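Local coordinates for anaphase-promoting complex subunit cut9 (Schizosaccharomyces pombe, PDB 2XPI), which serves as a TPR-repeat subunit of the anaphase-promoting complex, the ubiquitin ligase that controls progression through mitosis and G1, and binds the small subunit hcn1, at residues A[348-353]-A[382-387]; A[364-369]-A[374-379]; A[477-482]-A[519-524]. One frame throughout, in Å; residues are numbered along the deposited sequence.

Contact 1: A[348-353]-A[382-387]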
# COMPACT_ATOMS: atom_id res chain seq x y z
N SER A 348 0.03 -25.17 22.77
CA SER A 348 -0.08 -26.62 22.91
C SER A 348 1.21 -27.34 22.59
O SER A 348 1.52 -28.36 23.21
CB SER A 348 -1.22 -27.16 22.04
OG SER A 348 -2.46 -26.69 22.51
N LEU A 349 1.98 -26.84 21.62
CA LEU A 349 3.30 -27.41 21.34
C LEU A 349 4.28 -27.18 22.51
O LEU A 349 5.07 -28.06 22.84
CB LEU A 349 3.88 -26.89 20.01
CG LEU A 349 3.26 -27.33 18.67
CD1 LEU A 349 3.80 -26.49 17.49
CD2 LEU A 349 3.41 -28.84 18.40
N HIS A 350 4.23 -26.01 23.14
CA HIS A 350 5.09 -25.75 24.28
C HIS A 350 4.80 -26.72 25.44
O HIS A 350 5.71 -27.22 26.11
CB HIS A 350 4.94 -24.31 24.75
CG HIS A 350 5.60 -24.03 26.05
ND1 HIS A 350 4.92 -24.04 27.25
CD2 HIS A 350 6.89 -23.72 26.35
CE1 HIS A 350 5.76 -23.75 28.23
NE2 HIS A 350 6.96 -23.55 27.71
N GLU A 351 3.52 -26.97 25.67
CA GLU A 351 3.07 -27.90 26.69
C GLU A 351 3.62 -29.31 26.48
O GLU A 351 3.91 -30.02 27.43
CB GLU A 351 1.54 -27.93 26.71
CG GLU A 351 0.95 -29.27 27.11
CD GLU A 351 0.84 -29.43 28.60
OE1 GLU A 351 0.81 -30.59 29.08
OE2 GLU A 351 0.78 -28.40 29.30
N SER A 352 3.78 -29.71 25.22
CA SER A 352 4.26 -31.05 24.92
C SER A 352 5.78 -31.05 24.72
O SER A 352 6.39 -32.10 24.61
CB SER A 352 3.55 -31.60 23.69
OG SER A 352 2.14 -31.48 23.84
N GLY A 353 6.37 -29.86 24.67
CA GLY A 353 7.82 -29.75 24.61
C GLY A 353 8.42 -29.99 23.24
O GLY A 353 9.55 -30.48 23.15
N TYR A 382 9.39 -20.61 21.43
CA TYR A 382 10.49 -21.51 21.13
C TYR A 382 11.63 -21.36 22.10
O TYR A 382 12.12 -22.35 22.64
CB TYR A 382 11.05 -21.29 19.73
CG TYR A 382 12.37 -21.98 19.60
CD1 TYR A 382 12.46 -23.36 19.68
CD2 TYR A 382 13.55 -21.25 19.43
CE1 TYR A 382 13.67 -24.01 19.58
CE2 TYR A 382 14.78 -21.90 19.34
CZ TYR A 382 14.83 -23.28 19.41
OH TYR A 382 16.03 -23.93 19.32
N TYR A 383 12.10 -20.13 22.31
CA TYR A 383 13.16 -19.91 23.29
C TYR A 383 12.71 -20.38 24.67
O TYR A 383 13.53 -20.61 25.55
CB TYR A 383 13.62 -18.45 23.29
CG TYR A 383 14.46 -18.16 22.07
CD1 TYR A 383 15.61 -18.90 21.82
CD2 TYR A 383 14.10 -17.17 21.17
CE1 TYR A 383 16.39 -18.66 20.70
CE2 TYR A 383 14.88 -16.91 20.04
CZ TYR A 383 16.02 -17.67 19.81
OH TYR A 383 16.81 -17.43 18.70
N LEU A 384 11.40 -20.60 24.81
CA LEU A 384 10.83 -21.11 26.05
C LEU A 384 10.77 -22.66 26.24
O LEU A 384 10.89 -23.07 27.39
CB LEU A 384 9.49 -20.42 26.33
CG LEU A 384 9.16 -20.02 27.78
CD1 LEU A 384 10.15 -18.98 28.26
CD2 LEU A 384 7.73 -19.51 27.94
N CYS A 385 10.58 -23.53 25.21
CA CYS A 385 10.85 -24.99 25.46
C CYS A 385 12.35 -25.27 25.50
O CYS A 385 12.77 -26.42 25.64
CB CYS A 385 10.21 -26.06 24.50
SG CYS A 385 11.26 -27.67 24.65
N VAL A 386 13.14 -24.21 25.35
CA VAL A 386 14.58 -24.36 25.20
C VAL A 386 15.29 -23.67 26.37
O VAL A 386 16.52 -23.73 26.53
CB VAL A 386 15.02 -23.86 23.80
CG1 VAL A 386 16.27 -23.01 23.86
CG2 VAL A 386 15.19 -25.02 22.86
N ASN A 387 14.47 -23.03 27.20
CA ASN A 387 14.94 -22.41 28.42
C ASN A 387 15.94 -21.28 28.23
O ASN A 387 16.78 -21.05 29.10
CB ASN A 387 15.55 -23.47 29.32
CG ASN A 387 14.79 -23.61 30.59
OD1 ASN A 387 15.01 -22.86 31.55
ND2 ASN A 387 13.86 -24.57 30.62
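The backbone nitrogen of G353, whose carbonyl faces the C385 side chain, is gripped by two acceptors of its own helix: G353 N lies 2.9 Å from L349 O and 3.1 Å from H350 O, both weak bonds. Together with E354 N, which turns back to L349 O, and the positive phi of G353 (79°), this is a Schellman motif that ends helix 342-352. Just before it, S352 OG donates to S348 O, one turn back, at 3.2 Å. Where the helix ends, C385 SG lies 3.6 Å from G353 O, a van der Waals approach. Here CA of G353 and CA of C385 are the nearest pair of the two backbones, 5.7 Å apart.

Beside this pair, H350 presents the edge of its imidazole. Its CG stands anti to the backbone nitrogen (chi1 170°), which carries the ring across to the peptide link between L384 and C385. H350 CD2 is 3.9 Å from C385 N, and NE2 of H350 is 4.0 Å from L384 O, both partners lying near the ring plane. The L384 side chain runs obliquely to that of H350, with CD2 of L384 4.1 Å from H350 NE2, and also packs on I389 and A392 of helix 389-402. H350 also packs on an apolar side chain of another protein's chain, consistent with hcn1, which TPR 8 binds. The 181 Å² buried here thus joins TPR 8 to TPR 9 by contact distances, with the helix-ending bonds kept local: the chemistry implies fit of shape more than polar locking.

Contact 2: A[364-369]-A[374-379]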
# COMPACT_ATOMS: atom_id res chain seq x y z
N ASP A 364 9.73 -20.00 9.50
CA ASP A 364 9.05 -19.55 8.29
C ASP A 364 8.03 -18.46 8.56
O ASP A 364 7.62 -17.76 7.63
CB ASP A 364 8.48 -20.68 7.42
CG ASP A 364 7.27 -21.34 8.03
OD1 ASP A 364 6.16 -21.22 7.45
OD2 ASP A 364 7.45 -22.00 9.07
N LEU A 365 7.66 -18.29 9.82
CA LEU A 365 6.84 -17.15 10.20
C LEU A 365 7.66 -15.86 10.10
O LEU A 365 7.20 -14.87 9.54
CB LEU A 365 6.24 -17.32 11.59
CG LEU A 365 4.99 -18.18 11.76
CD1 LEU A 365 4.52 -18.16 13.22
CD2 LEU A 365 3.89 -17.69 10.87
N VAL A 366 8.89 -15.86 10.62
CA VAL A 366 9.67 -14.63 10.49
C VAL A 366 10.08 -14.42 9.04
O VAL A 366 10.31 -13.29 8.62
CB VAL A 366 10.90 -14.54 11.41
CG1 VAL A 366 10.70 -15.38 12.65
CG2 VAL A 366 12.15 -14.93 10.67
N ASP A 367 10.15 -15.50 8.28
CA ASP A 367 10.44 -15.35 6.86
C ASP A 367 9.30 -14.67 6.11
O ASP A 367 9.55 -13.80 5.28
CB ASP A 367 10.76 -16.69 6.20
CG ASP A 367 11.22 -16.53 4.76
OD1 ASP A 367 10.92 -17.41 3.92
OD2 ASP A 367 11.87 -15.50 4.46
N ARG A 368 8.06 -15.06 6.39
CA ARG A 368 6.92 -14.58 5.60
C ARG A 368 6.06 -13.53 6.30
O ARG A 368 5.33 -12.79 5.64
CB ARG A 368 6.06 -15.76 5.13
CG ARG A 368 5.27 -16.41 6.23
CD ARG A 368 4.66 -17.73 5.77
NE ARG A 368 5.53 -18.39 4.80
CZ ARG A 368 5.09 -18.95 3.68
NH1 ARG A 368 3.78 -18.94 3.39
NH2 ARG A 368 5.94 -19.53 2.83
N HIS A 369 6.13 -13.47 7.63
CA HIS A 369 5.35 -12.48 8.37
C HIS A 369 6.18 -11.76 9.44
O HIS A 369 5.85 -11.81 10.62
CB HIS A 369 4.15 -13.12 9.05
CG HIS A 369 3.20 -13.79 8.10
ND1 HIS A 369 2.45 -13.08 7.18
CD2 HIS A 369 2.85 -15.09 7.95
CE1 HIS A 369 1.69 -13.93 6.50
NE2 HIS A 369 1.91 -15.15 6.95
N VAL A 374 2.20 -12.16 15.98
CA VAL A 374 2.21 -13.60 16.18
C VAL A 374 3.57 -14.18 15.86
O VAL A 374 4.01 -15.12 16.50
CB VAL A 374 1.23 -14.36 15.28
CG1 VAL A 374 0.47 -15.40 16.10
CG2 VAL A 374 0.31 -13.41 14.56
N THR A 375 4.22 -13.64 14.83
CA THR A 375 5.50 -14.18 14.41
C THR A 375 6.46 -14.21 15.58
O THR A 375 7.16 -15.19 15.80
CB THR A 375 6.11 -13.39 13.26
OG1 THR A 375 5.37 -13.70 12.08
CG2 THR A 375 7.57 -13.79 13.05
N TRP A 376 6.48 -13.13 16.35
CA TRP A 376 7.43 -13.03 17.45
C TRP A 376 6.96 -13.71 18.73
O TRP A 376 7.77 -14.06 19.57
CB TRP A 376 7.88 -11.59 17.63
CG TRP A 376 8.35 -11.05 16.29
CD1 TRP A 376 7.65 -10.27 15.44
CD2 TRP A 376 9.59 -11.34 15.63
NE1 TRP A 376 8.38 -10.01 14.31
CE2 TRP A 376 9.57 -10.67 14.40
CE3 TRP A 376 10.72 -12.10 15.97
CZ2 TRP A 376 10.64 -10.71 13.51
CZ3 TRP A 376 11.78 -12.15 15.08
CH2 TRP A 376 11.73 -11.45 13.87
N LEU A 377 5.65 -13.95 18.84
CA LEU A 377 5.12 -14.84 19.87
C LEU A 377 5.74 -16.21 19.67
O LEU A 377 6.15 -16.85 20.63
CB LEU A 377 3.61 -14.94 19.76
CG LEU A 377 2.65 -15.39 20.89
CD1 LEU A 377 1.93 -16.65 20.50
CD2 LEU A 377 3.25 -15.51 22.28
N ALA A 378 5.82 -16.64 18.42
CA ALA A 378 6.33 -17.98 18.09
C ALA A 378 7.83 -18.10 18.38
O ALA A 378 8.29 -19.11 18.94
CB ALA A 378 6.02 -18.33 16.64
N VAL A 379 8.59 -17.08 18.00
CA VAL A 379 10.02 -17.05 18.32
C VAL A 379 10.23 -17.13 19.84
O VAL A 379 11.11 -17.83 20.30
CB VAL A 379 10.70 -15.80 17.75
CG1 VAL A 379 12.12 -15.73 18.21
CG2 VAL A 379 10.66 -15.83 16.24
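T375 projects from helix 373-385 toward the C-terminal end of helix 355-368, and its two branches divide the contact between a polar and an apolar side. The two segments belong to neighbouring tetratricopeptide repeats, TPR 8 and TPR 9, and pack as antiparallel helices: their short axes approach to 8.9 Å at 153°. T375 OG1, set beside its backbone nitrogen (chi1 -73°), donates to H369 O, on the first residue past the helix; the modelled length is too short to be trusted, though the pairing stands. The methyl turns to V366, T375 CG2 standing 3.5 Å from V366 CG1, and the two side chains cross at about a right angle. With both branches gone, as in an alanine here, H369 O would probably lose its hydroxyl donor and a gap would open beside V366 and the indole of W376.

That indole begins by pointing away, yet its six-membered ring swings back: V366 CG1 lies over one face, and CH2 of W376 is 4.0 Å from V366 CB. On the same side, T375 CG2 lies 3.9 Å above the W376 ring plane, over its centre. W376 NE1 bonds to P370 O in the linking turn, and K398 makes a cation-pi contact with the ring. V366 also meets V379 at about a right angle, V366 CG1 lying 3.6 Å from V379 CG2. Just before V366, L365 has its CD1 3.7 Å from A378 CB.

Contact 3: A[477-482]-A[519-524]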
# COMPACT_ATOMS: atom_id res chain seq x y z
N LEU A 477 -4.81 -25.17 39.25
CA LEU A 477 -5.49 -24.31 40.19
C LEU A 477 -5.73 -25.04 41.49
O LEU A 477 -5.61 -24.45 42.56
CB LEU A 477 -6.83 -23.90 39.59
CG LEU A 477 -7.82 -23.18 40.50
CD1 LEU A 477 -7.30 -21.81 40.89
CD2 LEU A 477 -9.13 -23.05 39.77
N LEU A 478 -6.08 -26.32 41.39
CA LEU A 478 -6.29 -27.14 42.59
C LEU A 478 -4.98 -27.36 43.31
O LEU A 478 -4.92 -27.36 44.53
CB LEU A 478 -6.96 -28.47 42.24
CG LEU A 478 -8.37 -28.35 41.66
CD1 LEU A 478 -8.87 -29.69 41.18
CD2 LEU A 478 -9.33 -27.75 42.67
N ASN A 479 -3.91 -27.53 42.55
CA ASN A 479 -2.60 -27.56 43.17
C ASN A 479 -2.32 -26.27 43.94
O ASN A 479 -1.91 -26.31 45.07
CB ASN A 479 -1.49 -27.83 42.15
CG ASN A 479 -0.12 -27.85 42.80
OD1 ASN A 479 0.51 -26.81 42.96
ND2 ASN A 479 0.32 -29.01 43.23
N GLU A 480 -2.56 -25.12 43.31
CA GLU A 480 -2.28 -23.85 43.97
C GLU A 480 -3.16 -23.60 45.20
O GLU A 480 -2.69 -23.07 46.20
CB GLU A 480 -2.37 -22.69 42.97
CG GLU A 480 -1.51 -22.87 41.74
CD GLU A 480 -0.03 -23.09 42.07
OE1 GLU A 480 0.50 -22.35 42.92
OE2 GLU A 480 0.60 -24.00 41.48
N LEU A 481 -4.43 -23.96 45.13
CA LEU A 481 -5.28 -23.86 46.30
C LEU A 481 -4.77 -24.77 47.42
O LEU A 481 -4.95 -24.48 48.61
CB LEU A 481 -6.71 -24.25 45.94
CG LEU A 481 -7.54 -23.18 45.25
CD1 LEU A 481 -8.74 -23.81 44.56
CD2 LEU A 481 -7.95 -22.13 46.28
N GLY A 482 -4.12 -25.86 47.03
CA GLY A 482 -3.61 -26.84 47.98
C GLY A 482 -2.35 -26.37 48.67
O GLY A 482 -2.16 -26.63 49.85
N TRP A 519 2.42 -34.52 43.34
CA TRP A 519 2.60 -35.77 44.07
C TRP A 519 3.44 -35.54 45.32
O TRP A 519 3.07 -35.93 46.42
CB TRP A 519 3.30 -36.80 43.19
CG TRP A 519 2.37 -37.56 42.32
CD1 TRP A 519 2.26 -37.46 40.96
CD2 TRP A 519 1.40 -38.53 42.73
NE1 TRP A 519 1.29 -38.32 40.51
CE2 TRP A 519 0.75 -38.99 41.57
CE3 TRP A 519 1.02 -39.05 43.98
CZ2 TRP A 519 -0.27 -39.95 41.62
CZ3 TRP A 519 0.01 -40.02 44.02
CH2 TRP A 519 -0.62 -40.46 42.84
N ALA A 520 4.59 -34.89 45.14
CA ALA A 520 5.43 -34.56 46.28
C ALA A 520 4.65 -33.65 47.21
O ALA A 520 4.71 -33.83 48.42
CB ALA A 520 6.72 -33.93 45.85
N ASN A 521 3.89 -32.70 46.67
CA ASN A 521 3.03 -31.88 47.52
C ASN A 521 2.11 -32.72 48.41
O ASN A 521 2.03 -32.52 49.62
CB ASN A 521 2.18 -30.89 46.71
CG ASN A 521 2.99 -29.74 46.13
OD1 ASN A 521 4.16 -29.56 46.47
ND2 ASN A 521 2.37 -28.95 45.26
N LEU A 522 1.41 -33.67 47.81
CA LEU A 522 0.53 -34.54 48.55
C LEU A 522 1.33 -35.29 49.61
O LEU A 522 0.88 -35.48 50.73
CB LEU A 522 -0.11 -35.53 47.59
CG LEU A 522 -1.08 -36.55 48.15
CD1 LEU A 522 -2.37 -35.87 48.57
CD2 LEU A 522 -1.34 -37.60 47.07
N GLY A 523 2.55 -35.71 49.25
CA GLY A 523 3.45 -36.33 50.20
C GLY A 523 3.83 -35.45 51.38
O GLY A 523 4.01 -35.95 52.49
N HIS A 524 3.96 -34.14 51.15
CA HIS A 524 4.29 -33.18 52.21
C HIS A 524 3.11 -32.93 53.14
O HIS A 524 3.28 -32.72 54.33
CB HIS A 524 4.78 -31.86 51.62
CG HIS A 524 6.24 -31.84 51.29
ND1 HIS A 524 6.71 -31.77 50.00
CD2 HIS A 524 7.34 -31.90 52.08
CE1 HIS A 524 8.03 -31.78 50.00
NE2 HIS A 524 8.43 -31.85 51.26
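N521 carries this contact from the second helix, pointing toward N479 of helix 475-487, while its neighbours in 519-524 anchor that helix in other directions. Taken in order, W519 turns away and lies on Q541 and L545 of helix 532-545, and A520 rests on L539 of the same helix. N521 then faces the other segment. With CG anti to the carbonyl carbon and beside the backbone nitrogen (chi1 -73°), its amide reaches across a spacing of 8.3 Å between N479 CA and N521 CA. The side chains cross at about a right angle, and their amide planes differ by 28°. As modelled, N479 ND2 lies 2.9 Å from N521 ND2; because the N479 amide is probably turned over, the type of this approach stays open. After N521 comes L522, which packs on F498 of helix 491-507, a ring that N521 touches as well. G523 N bonds W519 O at 2.9 Å, and H524 N bonds A520 O at 2.8 Å, keeping the helix regular around N521. H524 itself lies on an apolar side chain of another protein's chain.

Partners on that chain account for the polar ends of N521: OD1 and ND2 of N521 both bond to its backbone. E480 OE1 bonds to one of its polar side chains. TPR 10 to 13 bind hcn1, so the partner is presumably hcn1. Only 74 Å² is buried between the segments themselves, consistent with a surface that receives a bound chain: N521 serves its backbone as donor and acceptor, while N479 packs on one of its apolar side chains.

In the fold
Contacts 1 and 2 share helix 373-385 of TPR 9. Contact 2 joins it near its start to helix 355-368, and contact 1 joins it near its end to helix 342-352, so both helices of TPR 8 are engaged. Their centres lie 15 Å apart, and along the chain contact 2 falls entirely between the two segments of contact 1. Contact 3 follows later, between helices 475-487 and 516-528 in TPR 12 and 13; its centre is 24 Å from that of contact 1 and 37 Å from that of contact 2. In this all-helical repeat array, contacts 1 and 3 both adjoin another protein's chain, whereas contact 2 touches none, consistent with hcn1 lying along repeats 8 and 10-13.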